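PDB 4LIH: gamma-glutamyl-gamma-aminobutyraldehyde dehydrogenase from Burkholderia cenocepacia, which probably oxidises aldehydes to carboxylic acids with NAD(P)+ as electron acceptor, acting as an aldehyde dehydrogenase. Local coordinates for residues A[359-364]-A[387-392]; A[392-397]-A[409-414]. All blocks are in the same frame, centred on the assembly; numbering follows the deposited sequence.

Interactions 1 and 2 follow one another along the chain, with their centres about 11 Å apart, and they meet at Thr392, which belongs to both. Both use strand 388-395. Interaction 1 sets helix 354-370 against the first part of that strand, and interaction 2 pairs the rest of it with strand 411-417, its parallel neighbour in a mixed sheet. The two contacts touch directly: Ile364 CG1 lies 3.7 Å from Val411 CG2, and Val389 CG1 lies 3.8 Å from Pro410 CG, so that helix 354-370 packs on both strands in a largely buried region away from the predicted active-site residue Glu274.

Interaction 1: A[359-364]-A[387-392]; sequences RVLGYI and FYVEPT
Thr392 OG1, which meets the methyl end of Ile364 across the contact, is held by Glu390 O in its own segment and, weakly, by Gly377 N outside the two segments. It donates to Glu390 O at 2.9 Å, approaching from above the carbonyl plane, 51° out of it. The same oxygen packs against the helix, with Ile364 CD1 3.9 Å from Thr392 OG1. The rest of the interface is aliphatic and centres on Val389. Its CG2 branch is anti to the backbone N and receives two helix residues: Leu361 CD2 at 3.7 Å from Val389 CG2, and Ile364 CD1 at 3.8 Å from the same methyl. The approaches differ. The leucine passes alongside the valine, the two running in opposite senses, while the isoleucine meets it end-on. The extended Ile364 chain (chi2 175°) carries CD1 far enough to touch both Val389 and Thr392. On the other branch of the valine, Val389 CG1 faces Val360 CG1 more loosely, at 4.3 Å. Val360, Leu361 and Ile364 lie within little more than one helical turn. Within the fold, helix 354-370 lies against the start of strand 388-395; Leu357, about a turn earlier, also touches Val389, while Val360 and Ile364 reach on to Val411 of strand 411-417.

Interaction 2: A[392-397]-A[409-414]; sequences TVFEVK and GPVLSV
A proline precedes the strand pairing and still contributes to it: Pro410, at the centre of an inverse gamma turn, offers its O to Thr392 N at 3.0 Å, the first rung of a parallel ladder. Four more backbone bonds follow, from Leu412 N to Thr392 O, Phe394 N to Leu412 O, Val414 N to Phe394 O and Val396 N to Val414 O. The shortest, Val414 N to Phe394 O, measures 2.7 Å. The axes of 392-395 and 411-414 approach to 4.7 Å, with their directions 22° from parallel, and Val411 CA adds a C-H...O contact to Thr392 O. On one face, Val393 CG1, anti to its own N (chi1 -179°), packs 3.5 Å from Val414 CG2 and 4.2 Å from Leu412 CD2. On the other, Val411 CG1 comes to the edge of the Phe394 ring, 4.0 Å from Phe394 CD2. Val396 CG2 lies 3.6 Å from Ser413 CB. Glu395 OE1 forms a salt bridge with Arg372 NH2 and Glu395 OE2 one with Lys322 NZ, both outside the segments. Helix 319-333 covers the face of Leu412 and Val414, and helices 354-370 and 401-404 lie on the other. Parallel neighbours joined through the short helix 401-404 make this a beta-alpha-beta unit.

Interaction 1: A[359-364]-A[387-392]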
loop_
_atom_site.group_PDB
_atom_site.type_symbol
_atom_site.label_atom_id
_atom_site.label_comp_id
_atom_site.label_asym_id
_atom_site.label_seq_id
_atom_site.Cartn_x
_atom_site.Cartn_y
_atom_site.Cartn_z
ATOM N N ARG A 359 10.233 9.445 -45.182
ATOM C CA ARG A 359 10.567 8.231 -44.427
ATOM C C ARG A 359 9.422 7.233 -44.472
ATOM O O ARG A 359 9.611 6.051 -44.766
ATOM C CB ARG A 359 10.899 8.594 -42.957
ATOM C CG ARG A 359 10.875 7.436 -41.990
ATOM C CD ARG A 359 11.654 7.754 -40.718
ATOM N NE ARG A 359 11.781 6.571 -39.851
ATOM C CZ ARG A 359 12.845 5.749 -39.803
ATOM N NH1 ARG A 359 13.910 5.925 -40.583
ATOM N NH2 ARG A 359 12.843 4.712 -38.975
ATOM N N VAL A 360 8.213 7.711 -44.201
ATOM C CA VAL A 360 7.022 6.877 -44.343
ATOM C C VAL A 360 6.833 6.347 -45.795
ATOM O O VAL A 360 6.538 5.169 -46.009
ATOM C CB VAL A 360 5.753 7.628 -43.871
ATOM C CG1 VAL A 360 4.490 6.873 -44.260
ATOM C CG2 VAL A 360 5.807 7.877 -42.368
ATOM N N LEU A 361 6.980 7.209 -46.788
ATOM C CA LEU A 361 6.845 6.753 -48.163
ATOM C C LEU A 361 7.932 5.706 -48.489
ATOM O O LEU A 361 7.698 4.805 -49.273
ATOM C CB LEU A 361 6.845 7.933 -49.129
ATOM C CG LEU A 361 5.681 8.927 -48.917
ATOM C CD1 LEU A 361 5.910 10.263 -49.637
ATOM C CD2 LEU A 361 4.323 8.314 -49.259
ATOM N N GLY A 362 9.110 5.821 -47.874
ATOM C CA GLY A 362 10.175 4.856 -48.091
ATOM C C GLY A 362 9.825 3.473 -47.563
ATOM O O GLY A 362 10.139 2.452 -48.185
ATOM N N TYR A 363 9.155 3.431 -46.417
ATOM C CA TYR A 363 8.654 2.149 -45.925
ATOM C C TYR A 363 7.534 1.588 -46.812
ATOM O O TYR A 363 7.492 0.383 -47.084
ATOM C CB TYR A 363 8.228 2.261 -44.486
ATOM C CG TYR A 363 9.371 2.253 -43.518
ATOM C CD1 TYR A 363 10.053 1.088 -43.236
ATOM C CD2 TYR A 363 9.745 3.412 -42.838
ATOM C CE1 TYR A 363 11.096 1.065 -42.340
ATOM C CE2 TYR A 363 10.780 3.400 -41.928
ATOM C CZ TYR A 363 11.437 2.205 -41.655
ATOM O OH TYR A 363 12.461 2.137 -40.746
ATOM N N ILE A 364 6.656 2.460 -47.304
ATOM C CA ILE A 364 5.574 2.030 -48.199
ATOM C C ILE A 364 6.182 1.373 -49.464
ATOM O O ILE A 364 5.706 0.326 -49.954
ATOM C CB ILE A 364 4.623 3.216 -48.505
ATOM C CG1 ILE A 364 3.865 3.579 -47.223
ATOM C CG2 ILE A 364 3.661 2.926 -49.644
ATOM C CD1 ILE A 364 2.963 4.794 -47.282
ATOM N N PHE A 387 1.725 17.965 -45.733
ATOM C CA PHE A 387 2.291 16.623 -45.824
ATOM C C PHE A 387 1.257 15.585 -45.429
ATOM O O PHE A 387 0.873 15.528 -44.297
ATOM C CB PHE A 387 3.512 16.569 -44.930
ATOM C CG PHE A 387 4.464 17.701 -45.196
ATOM C CD1 PHE A 387 5.192 17.707 -46.360
ATOM C CD2 PHE A 387 4.551 18.778 -44.344
ATOM C CE1 PHE A 387 6.049 18.752 -46.658
ATOM C CE2 PHE A 387 5.398 19.814 -44.616
ATOM C CZ PHE A 387 6.137 19.825 -45.770
ATOM N N TYR A 388 0.807 14.795 -46.405
ATOM C CA TYR A 388 -0.366 13.917 -46.254
ATOM C C TYR A 388 -0.140 12.586 -46.986
ATOM O O TYR A 388 0.417 12.571 -48.077
ATOM C CB TYR A 388 -1.608 14.583 -46.819
ATOM C CG TYR A 388 -1.990 15.896 -46.171
ATOM C CD1 TYR A 388 -2.772 15.943 -45.017
ATOM C CD2 TYR A 388 -1.568 17.076 -46.705
ATOM C CE1 TYR A 388 -3.116 17.143 -44.429
ATOM C CE2 TYR A 388 -1.924 18.295 -46.138
ATOM C CZ TYR A 388 -2.661 18.330 -44.991
ATOM O OH TYR A 388 -3.013 19.562 -44.447
ATOM N N VAL A 389 -0.558 11.492 -46.359
ATOM C CA VAL A 389 -0.367 10.136 -46.900
ATOM C C VAL A 389 -1.588 9.343 -46.485
ATOM O O VAL A 389 -2.108 9.496 -45.367
ATOM C CB VAL A 389 1.000 9.521 -46.468
ATOM C CG1 VAL A 389 1.123 9.410 -44.966
ATOM C CG2 VAL A 389 1.258 8.176 -47.130
ATOM N N GLU A 390 -2.085 8.533 -47.403
ATOM C CA GLU A 390 -3.254 7.707 -47.143
ATOM C C GLU A 390 -3.014 6.671 -46.031
ATOM O O GLU A 390 -1.892 6.195 -45.859
ATOM C CB GLU A 390 -3.686 6.962 -48.399
ATOM C CG GLU A 390 -4.166 7.820 -49.547
ATOM C CD GLU A 390 -4.255 7.057 -50.859
ATOM O OE1 GLU A 390 -3.450 6.127 -51.097
ATOM O OE2 GLU A 390 -5.184 7.368 -51.632
ATOM N N PRO A 391 -4.088 6.274 -45.316
ATOM C CA PRO A 391 -3.932 5.106 -44.422
ATOM C C PRO A 391 -3.671 3.847 -45.242
ATOM O O PRO A 391 -4.414 3.553 -46.187
ATOM C CB PRO A 391 -5.270 5.039 -43.699
ATOM C CG PRO A 391 -6.236 5.618 -44.684
ATOM C CD PRO A 391 -5.492 6.699 -45.414
ATOM N N THR A 392 -2.602 3.126 -44.889
ATOM C CA THR A 392 -2.034 2.096 -45.754
ATOM C C THR A 392 -1.934 0.770 -45.022
ATOM O O THR A 392 -1.463 0.729 -43.892
ATOM C CB THR A 392 -0.645 2.541 -46.212
ATOM O OG1 THR A 392 -0.767 3.768 -46.973
ATOM C CG2 THR A 392 0.040 1.507 -47.049
#

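Interaction 2: A[392-397]-A[409-414]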
loop_
_atom_site.group_PDB
_atom_site.type_symbol
_atom_site.label_atom_id
_atom_site.label_comp_id
_atom_site.label_asym_id
_atom_site.label_seq_id
_atom_site.Cartn_x
_atom_site.Cartn_y
_atom_site.Cartn_z
ATOM N N THR A 392 -2.602 3.126 -44.889
ATOM C CA THR A 392 -2.034 2.096 -45.754
ATOM C C THR A 392 -1.934 0.770 -45.022
ATOM O O THR A 392 -1.463 0.729 -43.892
ATOM C CB THR A 392 -0.645 2.541 -46.212
ATOM O OG1 THR A 392 -0.767 3.768 -46.973
ATOM C CG2 THR A 392 0.040 1.507 -47.049
ATOM N N VAL A 393 -2.361 -0.306 -45.678
ATOM C CA VAL A 393 -2.308 -1.634 -45.094
ATOM C C VAL A 393 -1.596 -2.569 -46.043
ATOM O O VAL A 393 -1.909 -2.580 -47.230
ATOM C CB VAL A 393 -3.736 -2.176 -44.833
ATOM C CG1 VAL A 393 -3.701 -3.549 -44.204
ATOM C CG2 VAL A 393 -4.525 -1.225 -43.945
ATOM N N PHE A 394 -0.634 -3.327 -45.514
ATOM C CA PHE A 394 -0.030 -4.481 -46.197
ATOM C C PHE A 394 -0.260 -5.809 -45.470
ATOM O O PHE A 394 -0.330 -5.878 -44.241
ATOM C CB PHE A 394 1.477 -4.332 -46.260
ATOM C CG PHE A 394 1.939 -3.223 -47.164
ATOM C CD1 PHE A 394 2.064 -3.451 -48.525
ATOM C CD2 PHE A 394 2.248 -1.982 -46.661
ATOM C CE1 PHE A 394 2.516 -2.454 -49.355
ATOM C CE2 PHE A 394 2.671 -0.952 -47.491
ATOM C CZ PHE A 394 2.793 -1.187 -48.849
ATOM N N GLU A 395 -0.283 -6.874 -46.260
ATOM C CA GLU A 395 -0.244 -8.239 -45.716
ATOM C C GLU A 395 1.197 -8.708 -45.875
ATOM O O GLU A 395 1.724 -8.689 -46.977
ATOM C CB GLU A 395 -1.247 -9.140 -46.450
ATOM C CG GLU A 395 -1.358 -10.497 -45.798
ATOM C CD GLU A 395 -2.482 -11.337 -46.325
ATOM O OE1 GLU A 395 -3.269 -10.866 -47.165
ATOM O OE2 GLU A 395 -2.530 -12.493 -45.902
ATOM N N VAL A 396 1.850 -9.064 -44.779
ATOM C CA VAL A 396 3.292 -9.411 -44.811
ATOM C C VAL A 396 3.554 -10.594 -43.931
ATOM O O VAL A 396 2.724 -10.967 -43.063
ATOM C CB VAL A 396 4.249 -8.237 -44.361
ATOM C CG1 VAL A 396 4.372 -7.149 -45.438
ATOM C CG2 VAL A 396 3.839 -7.632 -43.026
ATOM N N LYS A 397 4.706 -11.212 -44.158
ATOM C CA LYS A 397 5.285 -12.149 -43.217
ATOM C C LYS A 397 5.853 -11.391 -42.019
ATOM O O LYS A 397 6.198 -10.209 -42.092
ATOM C CB LYS A 397 6.454 -12.913 -43.865
ATOM C CG LYS A 397 6.130 -13.859 -44.993
ATOM C CD LYS A 397 7.457 -14.482 -45.394
ATOM C CE LYS A 397 7.374 -15.407 -46.591
ATOM N NZ LYS A 397 8.772 -15.848 -46.825
ATOM N N GLY A 409 4.162 6.089 -38.815
ATOM C CA GLY A 409 3.234 6.646 -39.797
ATOM C C GLY A 409 2.113 5.636 -39.979
ATOM O O GLY A 409 2.132 4.579 -39.336
ATOM N N PRO A 410 1.130 5.950 -40.831
ATOM C CA PRO A 410 -0.109 5.199 -40.879
ATOM C C PRO A 410 0.000 3.997 -41.789
ATOM O O PRO A 410 -0.670 3.930 -42.807
ATOM C CB PRO A 410 -1.117 6.226 -41.405
ATOM C CG PRO A 410 -0.311 7.062 -42.308
ATOM C CD PRO A 410 1.069 7.145 -41.709
ATOM N N VAL A 411 0.904 3.089 -41.425
ATOM C CA VAL A 411 1.212 1.914 -42.221
ATOM C C VAL A 411 1.148 0.674 -41.323
ATOM O O VAL A 411 1.997 0.487 -40.419
ATOM C CB VAL A 411 2.609 1.953 -42.841
ATOM C CG1 VAL A 411 2.796 0.733 -43.753
ATOM C CG2 VAL A 411 2.838 3.234 -43.634
ATOM N N LEU A 412 0.177 -0.174 -41.627
ATOM C CA LEU A 412 -0.121 -1.365 -40.889
ATOM C C LEU A 412 0.423 -2.603 -41.580
ATOM O O LEU A 412 0.271 -2.776 -42.821
ATOM C CB LEU A 412 -1.634 -1.523 -40.757
ATOM C CG LEU A 412 -2.106 -2.735 -39.906
ATOM C CD1 LEU A 412 -1.758 -2.582 -38.428
ATOM C CD2 LEU A 412 -3.590 -2.921 -40.028
ATOM N N SER A 413 1.004 -3.493 -40.770
ATOM C CA SER A 413 1.478 -4.809 -41.195
ATOM C C SER A 413 0.508 -5.862 -40.661
ATOM O O SER A 413 0.395 -6.060 -39.440
ATOM C CB SER A 413 2.900 -5.083 -40.665
ATOM O OG SER A 413 3.861 -4.293 -41.333
ATOM N N VAL A 414 -0.211 -6.512 -41.576
ATOM C CA VAL A 414 -1.121 -7.585 -41.261
ATOM C C VAL A 414 -0.402 -8.938 -41.406
ATOM O O VAL A 414 0.117 -9.280 -42.481
ATOM C CB VAL A 414 -2.373 -7.578 -42.170
ATOM C CG1 VAL A 414 -3.281 -8.738 -41.822
ATOM C CG2 VAL A 414 -3.144 -6.283 -42.017
#